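Long-range contacts in LysR family transcriptional regulator (Vibrio vulnificus, PDB 5B7H), which probably binds DNA and controls transcription as an OxyR-type LysR regulator responding to hydrogen peroxide, this chain being its regulatory domain: residues G86-K91 and P166-D171; G79-V84 and W198-S203; I94-A99 and N179-E184. The protein carries 1 engineered substitution. All coordinates share one frame; numbering follows the deposited sequence.

Contact 1 (G86-K91 and P166-D171)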
loop_
_atom_site.group_PDB
_atom_site.type_symbol
_atom_site.label_atom_id
_atom_site.label_comp_id
_atom_site.label_asym_id
_atom_site.label_seq_id
_atom_site.Cartn_x
_atom_site.Cartn_y
_atom_site.Cartn_z
ATOM N N GLY A 86 13.756 -12.782 -11.649
ATOM C CA GLY A 86 13.782 -11.721 -12.652
ATOM C C GLY A 86 14.345 -10.435 -12.079
ATOM O O GLY A 86 14.787 -10.375 -10.935
ATOM N N GLN A 87 14.357 -9.411 -12.928
ATOM C CA GLN A 87 14.939 -8.127 -12.573
ATOM C C GLN A 87 13.857 -7.073 -12.782
ATOM O O GLN A 87 13.108 -7.145 -13.765
ATOM C CB GLN A 87 16.149 -7.849 -13.500
ATOM C CG GLN A 87 17.375 -8.749 -13.227
ATOM C CD GLN A 87 17.141 -10.195 -13.648
ATOM O OE1 GLN A 87 16.769 -10.469 -14.807
ATOM N NE2 GLN A 87 17.314 -11.144 -12.693
ATOM N N ASP A 88 13.799 -6.094 -11.886
ATOM C CA ASP A 88 12.788 -5.041 -11.882
ATOM C C ASP A 88 13.560 -3.731 -11.982
ATOM O O ASP A 88 14.245 -3.345 -11.028
ATOM C CB ASP A 88 12.020 -5.173 -10.554
ATOM C CG ASP A 88 10.842 -4.184 -10.374
ATOM O OD1 ASP A 88 10.209 -3.727 -11.363
ATOM O OD2 ASP A 88 10.557 -3.929 -9.168
ATOM N N PRO A 89 13.535 -3.062 -13.116
ATOM C CA PRO A 89 14.305 -1.827 -13.285
ATOM C C PRO A 89 13.867 -0.719 -12.341
ATOM O O PRO A 89 12.708 -0.660 -11.929
ATOM C CB PRO A 89 14.017 -1.420 -14.735
ATOM C CG PRO A 89 13.650 -2.673 -15.389
ATOM C CD PRO A 89 12.896 -3.496 -14.359
ATOM N N PHE A 90 14.793 0.212 -12.066
ATOM C CA PHE A 90 14.486 1.429 -11.322
ATOM C C PHE A 90 14.346 2.594 -12.291
ATOM O O PHE A 90 15.071 2.684 -13.302
ATOM C CB PHE A 90 15.617 1.772 -10.352
ATOM C CG PHE A 90 15.653 0.905 -9.127
ATOM C CD1 PHE A 90 16.738 0.142 -8.830
ATOM C CD2 PHE A 90 14.572 0.869 -8.267
ATOM C CE1 PHE A 90 16.761 -0.668 -7.682
ATOM C CE2 PHE A 90 14.612 0.057 -7.123
ATOM C CZ PHE A 90 15.715 -0.694 -6.841
ATOM N N LYS A 91 13.426 3.488 -11.976
ATOM C CA LYS A 91 13.357 4.775 -12.649
ATOM C C LYS A 91 13.366 5.857 -11.585
ATOM O O LYS A 91 13.221 5.594 -10.394
ATOM C CB LYS A 91 12.050 4.890 -13.424
ATOM C CG LYS A 91 11.920 3.867 -14.572
ATOM C CD LYS A 91 12.892 4.217 -15.661
ATOM C CE LYS A 91 12.440 3.573 -16.965
ATOM N NZ LYS A 91 12.672 2.146 -16.884
ATOM N N PRO A 166 10.295 1.457 -8.545
ATOM C CA PRO A 166 10.452 0.250 -9.357
ATOM C C PRO A 166 9.471 0.226 -10.525
ATOM O O PRO A 166 8.326 0.697 -10.440
ATOM C CB PRO A 166 10.139 -0.876 -8.352
ATOM C CG PRO A 166 9.199 -0.271 -7.366
ATOM C CD PRO A 166 9.580 1.219 -7.275
ATOM N N GLN A 167 9.958 -0.361 -11.614
ATOM C CA GLN A 167 9.193 -0.459 -12.839
ATOM C C GLN A 167 7.866 -1.139 -12.619
ATOM O O GLN A 167 6.854 -0.712 -13.193
ATOM C CB GLN A 167 9.984 -1.176 -13.927
ATOM C CG GLN A 167 9.284 -1.058 -15.301
ATOM C CD GLN A 167 9.217 0.378 -15.800
ATOM O OE1 GLN A 167 10.214 1.105 -15.729
ATOM N NE2 GLN A 167 8.067 0.779 -16.325
ATOM N N MET A 168 7.820 -2.175 -11.753
ATOM C CA MET A 168 6.530 -2.841 -11.612
ATOM C C MET A 168 5.458 -1.916 -11.046
ATOM O O MET A 168 4.264 -2.104 -11.315
ATOM C CB MET A 168 6.645 -4.139 -10.805
ATOM C CG MET A 168 7.136 -3.911 -9.379
ATOM S SD MET A 168 7.021 -5.430 -8.351
ATOM C CE MET A 168 8.231 -6.481 -9.185
ATOM N N ALA A 169 5.851 -0.926 -10.241
ATOM C CA ALA A 169 4.854 0.030 -9.744
ATOM C C ALA A 169 4.324 0.904 -10.872
ATOM O O ALA A 169 3.100 1.178 -10.936
ATOM C CB ALA A 169 5.460 0.870 -8.613
ATOM N N ILE A 170 5.226 1.374 -11.742
ATOM C CA ILE A 170 4.804 2.167 -12.889
ATOM C C ILE A 170 3.867 1.364 -13.769
ATOM O O ILE A 170 2.812 1.870 -14.217
ATOM C CB ILE A 170 6.033 2.631 -13.683
ATOM C CG1 ILE A 170 6.917 3.491 -12.787
ATOM C CG2 ILE A 170 5.571 3.423 -14.880
ATOM C CD1 ILE A 170 8.240 3.859 -13.468
ATOM N N ASP A 171 4.226 0.095 -14.017
ATOM C CA ASP A 171 3.416 -0.736 -14.918
ATOM C C ASP A 171 2.028 -1.035 -14.351
ATOM O O ASP A 171 1.116 -1.359 -15.127
ATOM C CB ASP A 171 4.149 -2.046 -15.143
ATOM C CG ASP A 171 5.416 -1.870 -15.995
ATOM O OD1 ASP A 171 6.228 -2.828 -16.082
ATOM O OD2 ASP A 171 5.629 -0.785 -16.588
#

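Contact 2 (G79-V84 and W198-S203). With SO4 (sulfate ion), chain D.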
loop_
_atom_site.group_PDB
_atom_site.type_symbol
_atom_site.label_atom_id
_atom_site.label_comp_id
_atom_site.label_asym_id
_atom_site.label_seq_id
_atom_site.Cartn_x
_atom_site.Cartn_y
_atom_site.Cartn_z
ATOM N N GLY A 79 21.068 -19.462 5.408
ATOM C CA GLY A 79 20.395 -20.678 5.808
ATOM C C GLY A 79 19.130 -20.971 5.015
ATOM O O GLY A 79 18.591 -22.081 5.137
ATOM N N MET A 80 18.613 -20.015 4.250
ATOM C CA MET A 80 17.442 -20.274 3.413
ATOM C C MET A 80 17.860 -20.654 1.999
ATOM O O MET A 80 19.024 -20.526 1.585
ATOM C CB MET A 80 16.531 -19.044 3.329
ATOM C CG MET A 80 16.084 -18.454 4.676
ATOM S SD MET A 80 14.982 -19.677 5.577
ATOM C CE MET A 80 16.160 -20.274 6.754
ATOM N N GLU A 81 16.919 -21.177 1.250
ATOM C CA GLU A 81 17.174 -21.471 -0.141
ATOM C C GLU A 81 16.489 -20.366 -0.939
ATOM O O GLU A 81 15.439 -19.869 -0.548
ATOM C CB GLU A 81 16.558 -22.834 -0.359
ATOM C CG GLU A 81 16.543 -23.387 -1.642
ATOM C CD GLU A 81 17.031 -24.793 -1.482
ATOM O OE1 GLU A 81 17.026 -25.301 -0.338
ATOM O OE2 GLU A 81 17.454 -25.370 -2.478
ATOM N N SER A 82 17.111 -19.926 -2.014
ATOM C CA SER A 82 16.539 -18.863 -2.838
ATOM C C SER A 82 16.749 -19.112 -4.306
ATOM O O SER A 82 17.645 -19.825 -4.727
ATOM C CB SER A 82 16.997 -17.473 -2.429
ATOM O OG SER A 82 18.319 -17.282 -2.819
ATOM N N ARG A 83 15.893 -18.473 -5.093
ATOM C CA ARG A 83 15.957 -18.544 -6.535
ATOM C C ARG A 83 15.588 -17.168 -7.067
ATOM O O ARG A 83 14.466 -16.715 -6.829
ATOM C CB ARG A 83 14.941 -19.575 -7.049
ATOM C CG ARG A 83 14.974 -19.740 -8.529
ATOM C CD ARG A 83 14.315 -21.078 -8.931
ATOM N NE ARG A 83 14.078 -21.048 -10.340
ATOM C CZ ARG A 83 13.489 -22.010 -11.002
ATOM N NH1 ARG A 83 13.029 -23.078 -10.343
ATOM N NH2 ARG A 83 13.303 -21.847 -12.306
ATOM N N VAL A 84 16.490 -16.518 -7.792
ATOM C CA VAL A 84 16.193 -15.258 -8.464
ATOM C C VAL A 84 15.383 -15.558 -9.715
ATOM O O VAL A 84 15.738 -16.438 -10.503
ATOM C CB VAL A 84 17.489 -14.548 -8.835
ATOM C CG1 VAL A 84 17.227 -13.348 -9.757
ATOM C CG2 VAL A 84 18.199 -14.123 -7.545
ATOM N N TRP A 198 12.762 -19.848 0.590
ATOM C CA TRP A 198 12.035 -20.878 1.344
ATOM C C TRP A 198 13.008 -21.653 2.226
ATOM O O TRP A 198 14.218 -21.467 2.149
ATOM C CB TRP A 198 11.252 -21.847 0.461
ATOM C CG TRP A 198 12.069 -22.668 -0.503
ATOM C CD1 TRP A 198 12.565 -23.934 -0.287
ATOM C CD2 TRP A 198 12.402 -22.319 -1.860
ATOM N NE1 TRP A 198 13.197 -24.409 -1.455
ATOM C CE2 TRP A 198 13.109 -23.418 -2.416
ATOM C CE3 TRP A 198 12.194 -21.179 -2.645
ATOM C CZ2 TRP A 198 13.606 -23.406 -3.745
ATOM C CZ3 TRP A 198 12.687 -21.178 -3.985
ATOM C CH2 TRP A 198 13.375 -22.302 -4.505
ATOM N N ARG A 199 12.471 -22.560 3.048
ATOM C CA ARG A 199 13.332 -23.325 3.976
ATOM C C ARG A 199 13.904 -24.539 3.276
ATOM O O ARG A 199 13.168 -25.269 2.602
ATOM C CB ARG A 199 12.531 -23.824 5.152
ATOM C CG ARG A 199 11.984 -22.680 6.026
ATOM C CD ARG A 199 11.302 -23.225 7.286
ATOM N NE ARG A 199 10.159 -24.075 6.990
ATOM C CZ ARG A 199 8.963 -23.587 6.629
ATOM N NH1 ARG A 199 8.754 -22.262 6.544
ATOM N NH2 ARG A 199 7.987 -24.441 6.328
ATOM N N PRO A 200 15.203 -24.813 3.436
ATOM C CA PRO A 200 15.774 -26.031 2.816
ATOM C C PRO A 200 15.099 -27.308 3.257
ATOM O O PRO A 200 15.115 -28.295 2.501
ATOM C CB PRO A 200 17.222 -26.044 3.331
ATOM C CG PRO A 200 17.534 -24.647 3.763
ATOM C CD PRO A 200 16.200 -23.965 4.132
ATOM N N SER A 201 14.551 -27.335 4.467
ATOM C CA SER A 201 13.867 -28.540 4.952
ATOM C C SER A 201 12.455 -28.709 4.430
ATOM O O SER A 201 11.808 -29.714 4.753
ATOM C CB SER A 201 13.842 -28.621 6.503
ATOM O OG SER A 201 13.173 -27.496 7.080
ATOM N N SER A 202 11.941 -27.750 3.666
ATOM C CA SER A 202 10.567 -27.846 3.205
ATOM C C SER A 202 10.370 -29.078 2.327
ATOM O O SER A 202 11.250 -29.471 1.565
ATOM C CB SER A 202 10.278 -26.633 2.351
ATOM O OG SER A 202 8.981 -26.740 1.776
ATOM N N SER A 203 9.183 -29.667 2.423
ATOM C CA SER A 203 8.814 -30.751 1.525
ATOM C C SER A 203 8.051 -30.255 0.306
ATOM O O SER A 203 7.444 -31.067 -0.401
ATOM C CB SER A 203 7.947 -31.769 2.263
ATOM O OG SER A 203 6.725 -31.160 2.618
HETATM S S SO4 D . 7.035 -28.066 5.621
HETATM O O1 SO4 D . 7.469 -29.019 4.596
HETATM O O2 SO4 D . 8.209 -27.446 6.263
HETATM O O3 SO4 D . 6.168 -28.729 6.587
HETATM O O4 SO4 D . 6.196 -27.074 4.958
#

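Contact 3 (I94-A99 and N179-E184)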
loop_
_atom_site.group_PDB
_atom_site.type_symbol
_atom_site.label_atom_id
_atom_site.label_comp_id
_atom_site.label_asym_id
_atom_site.label_seq_id
_atom_site.Cartn_x
_atom_site.Cartn_y
_atom_site.Cartn_z
ATOM N N ILE A 94 9.790 12.752 -11.177
ATOM C CA ILE A 94 9.660 14.137 -10.730
ATOM C C ILE A 94 8.290 14.645 -11.163
ATOM O O ILE A 94 7.653 14.113 -12.074
ATOM C CB ILE A 94 10.751 15.062 -11.318
ATOM C CG1 ILE A 94 10.617 15.169 -12.845
ATOM C CG2 ILE A 94 12.110 14.557 -10.939
ATOM C CD1 ILE A 94 11.707 16.076 -13.510
ATOM N N SER A 95 7.812 15.678 -10.492
ATOM C CA SER A 95 6.567 16.260 -10.973
ATOM C C SER A 95 6.781 17.008 -12.289
ATOM O O SER A 95 7.837 17.600 -12.545
ATOM C CB SER A 95 5.976 17.191 -9.928
ATOM O OG SER A 95 6.788 18.334 -9.807
ATOM N N ARG A 96 5.744 16.973 -13.140
ATOM C CA ARG A 96 5.762 17.764 -14.369
ATOM C C ARG A 96 6.097 19.223 -14.082
ATOM O O ARG A 96 6.813 19.870 -14.865
ATOM C CB ARG A 96 4.359 17.671 -14.969
ATOM C CG ARG A 96 4.141 18.445 -16.241
ATOM C CD ARG A 96 5.047 17.906 -17.329
ATOM N NE ARG A 96 4.542 16.721 -18.040
ATOM C CZ ARG A 96 5.033 16.354 -19.232
ATOM N NH1 ARG A 96 6.022 17.076 -19.775
ATOM N NH2 ARG A 96 4.554 15.292 -19.878
ATOM N N HIS A 97 5.589 19.759 -12.945
ATOM C CA HIS A 97 5.755 21.184 -12.618
ATOM C C HIS A 97 7.174 21.513 -12.210
ATOM O O HIS A 97 7.544 22.696 -12.173
ATOM C CB HIS A 97 4.786 21.599 -11.509
ATOM C CG HIS A 97 3.348 21.406 -11.884
ATOM N ND1 HIS A 97 2.421 20.840 -11.029
ATOM C CD2 HIS A 97 2.685 21.674 -13.037
ATOM C CE1 HIS A 97 1.247 20.782 -11.634
ATOM N NE2 HIS A 97 1.380 21.281 -12.854
ATOM N N GLN A 98 7.964 20.489 -11.909
ATOM C CA GLN A 98 9.336 20.613 -11.426
ATOM C C GLN A 98 10.322 20.168 -12.482
ATOM O O GLN A 98 11.530 20.181 -12.226
ATOM C CB GLN A 98 9.542 19.727 -10.173
ATOM C CG GLN A 98 9.160 20.411 -8.858
ATOM C CD GLN A 98 10.216 21.416 -8.462
ATOM O OE1 GLN A 98 11.349 21.317 -8.926
ATOM N NE2 GLN A 98 9.854 22.400 -7.630
ATOM N N ALA A 99 9.824 19.755 -13.655
ATOM C CA ALA A 99 10.670 19.219 -14.712
ATOM C C ALA A 99 11.647 20.250 -15.264
ATOM O O ALA A 99 12.624 19.864 -15.914
ATOM C CB ALA A 99 9.807 18.613 -15.820
ATOM N N ASN A 179 0.450 13.501 -12.431
ATOM C CA ASN A 179 1.183 14.468 -13.262
ATOM C C ASN A 179 2.704 14.381 -13.067
ATOM O O ASN A 179 3.373 15.405 -12.931
ATOM C CB ASN A 179 0.651 15.890 -13.021
ATOM C CG ASN A 179 0.846 16.780 -14.204
ATOM O OD1 ASN A 179 1.250 16.315 -15.262
ATOM N ND2 ASN A 179 0.593 18.064 -14.040
ATOM N N LEU A 180 3.256 13.154 -13.110
ATOM C CA LEU A 180 4.674 12.884 -12.905
ATOM C C LEU A 180 5.347 12.562 -14.233
ATOM O O LEU A 180 4.698 12.227 -15.241
ATOM C CB LEU A 180 4.874 11.692 -11.963
ATOM C CG LEU A 180 4.232 11.970 -10.592
ATOM C CD1 LEU A 180 4.159 10.702 -9.796
ATOM C CD2 LEU A 180 5.049 13.013 -9.875
ATOM N N VAL A 181 6.667 12.737 -14.243
ATOM C CA VAL A 181 7.521 12.431 -15.391
ATOM C C VAL A 181 8.487 11.346 -14.960
ATOM O O VAL A 181 9.088 11.443 -13.882
ATOM C CB VAL A 181 8.301 13.673 -15.847
ATOM C CG1 VAL A 181 9.229 13.291 -17.000
ATOM C CG2 VAL A 181 7.293 14.750 -16.315
ATOM N N VAL A 182 8.640 10.320 -15.794
ATOM C CA VAL A 182 9.531 9.196 -15.534
ATOM C C VAL A 182 10.845 9.437 -16.267
ATOM O O VAL A 182 10.857 9.694 -17.480
ATOM C CB VAL A 182 8.877 7.887 -16.003
ATOM C CG1 VAL A 182 9.834 6.726 -15.832
ATOM C CG2 VAL A 182 7.609 7.662 -15.192
ATOM N N ILE A 183 11.944 9.311 -15.525
ATOM C CA ILE A 183 13.296 9.582 -15.987
ATOM C C ILE A 183 14.161 8.354 -15.711
ATOM O O ILE A 183 13.853 7.529 -14.851
ATOM C CB ILE A 183 13.874 10.837 -15.276
ATOM C CG1 ILE A 183 12.916 12.023 -15.430
ATOM C CG2 ILE A 183 15.212 11.223 -15.853
ATOM C CD1 ILE A 183 12.694 12.401 -16.878
ATOM N N GLU A 184 15.289 8.237 -16.482
ATOM C CA GLU A 184 16.246 7.191 -16.162
ATOM C C GLU A 184 17.196 7.677 -15.075
ATOM O O GLU A 184 17.597 8.840 -15.081
ATOM C CB GLU A 184 17.102 6.891 -17.406
ATOM C CG GLU A 184 16.327 6.186 -18.468
ATOM C CD GLU A 184 16.129 4.678 -18.217
ATOM O OE1 GLU A 184 15.514 4.033 -19.096
ATOM O OE2 GLU A 184 16.599 4.120 -17.183
HETATM O O HOH W 1 2.821 14.575 -16.849
#

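Contact 1 (G86-K91 and P166-D171)
D88 pushes its carboxylate against the start of helix 167-171, and here the packing is close. OD1 of D88 takes the N-H of M168 on its syn lone pair, at 2.9 Å from M168 N. With chi1 at -177°, the carboxylate is swung away from its own backbone N and reaches across to the helix. OD1 is thus held by the helix amide and OD2 by a salt bridge to R192, with P166 CB (3.2 Å from D88 OD2) and M168 CG (3.4 Å from the same oxygen) packed against the carboxylate. The bent M168 chain brings CE to 3.5 Å from D88 OD2. One residue on, the O of P89 accepts Q167 N (2.8 Å), so strand 81-95 supplies acceptors for two amides of the first helical turn. P166 is the N-cap residue and pairs antiparallel with F90.

In the two-lobed LysR effector-binding fold, of the type II periplasmic-binding-protein kind, this strand runs between the lobes; the axes of segments 86-91 and 167-171 come within 7.9 Å, at 80°.

Toward solvent the contact is looser: K91 and Q167, both partly exposed, meet through long flexible chains. K91, bent at chi2 and chi4, brings NZ to 2.9 Å from Q167 OE1, tilted 30° from the amide carbonyl plane. On its other amide branch, Q167 NE2 binds D171 OD2, while I170 CD1 only brushes K91 CG.

Contact 2 (G79-V84 and W198-S203)
The two backbones pair antiparallel at E81 and W198, a hydrogen-bonded pair in which E81 N reaches W198 O at 2.9 Å and W198 N reaches E81 O at 2.9 Å, both N-H groups pointing nearly straight at their acceptors. Because both side chains of this pair lie on the same face of the sheet, E81 comes down on the indole of W198. CG of E81 sits 3.2 Å above the ring plane, offset toward the rim, and CB stands over the five-membered ring as a CH-pi contact, 4.0 Å from its centroid. The carboxylate lies almost flat with the ring, the two planes 9° apart. W198 CG stands between its own backbone N and carbonyl carbon (chi1 62°), which lays the indole beneath E81, with R83 CB near CH2; from there R83 runs out extended to a salt bridge with E213. The ring of F208 also meets the indole, at roughly 45°.

Beyond W198 the chain leaves the sheet. P200, which follows R199 in a type I turn, brings CG to 3.1 Å from G79 O, and E81 OE1 passes alongside it. Further on, a sulfate ion, probably from the crystallisation liquor, is held by R199 NH2 at the edge of the guanidinium and by both N and OG of S203, which share its O1. R199 NH1 bonds to L61 O and L66 O, fixing the turn of the guanidinium. The arrangement is the last bridge of an antiparallel strand pair, 81-95 with 180-198, whose long strands pass between the lobes of the type II periplasmic-binding-protein fold, here just before helix 205-217.

Contact 3 (I94-A99 and N179-E184)
Three backbone bonds join I94-R96 to N179-V181. I94 and V181 form a hydrogen-bonded antiparallel pair, I94 N giving to V181 O at 3.1 Å and V181 N to I94 O at 2.8 Å; then R96 N gives to N179 O at 2.9 Å, after the strand proper has ended. Between these, L180 CA lies against I94 O as a CA-H...O contact.

I94 and V181 share one face of the sheet, side by side and pointing the same way, CG1 against CB. L180, whose side chain diverges from that of S95, brings CD2 to 3.7 Å from S95 CA and continues into V153, V156 and A157 of helix 149-157. R96 sends its chain out with CG opposite the backbone N (chi1 179°), then bends at chi2 and chi3; this folds the guanidinium over V181, whose CG2 stands 3.8 Å above its plane, near the rim. At the edge of the same group, in plane, one water accepts from R96 NE (3.0 Å); in one conformer of N179 it also donates to OD1 of that residue (2.8 Å), with a weak third bond to L180 O.

Further out, the turn after S95 and the conformation of N179 place these groups. S95 O and R96 O accept Q98 N and A99 N, so a 3-10 turn begins as the pairing stops, while N179 has positive phi, in the left-handed region, and packs on Q36 of the second subunit. The arginine thus meets V181 by an apolar face contact and, in one conformer of N179, that residue through water, rather than by a salt bridge within these segments, consistent with a solvent-lapped margin where the backbone bonds supply the direct polar links.

How the contacts relate
Strand 81-95 is common to all three contacts. Followed from the N terminus, the chain enters it through 79-84, whose closure with 198-203 makes the widest loop; contacts 1 and 3 both nest inside. Segment 86-91 follows and closes with 166-171, then 94-99 closes with 179-184, so that contacts 1 and 3 cross, their segments alternating. They also touch, K91 CB lying 3.8 Å from V182 CG1. Contact 2 stands about 40 Å from contact 3, centre to centre, on the opposite side of the chain's centre. Contacts 2 and 3 thus join strand 81-95 to opposite ends of strand 180-198, while contact 1 ties the middle of strand 81-95 to helix 167-171.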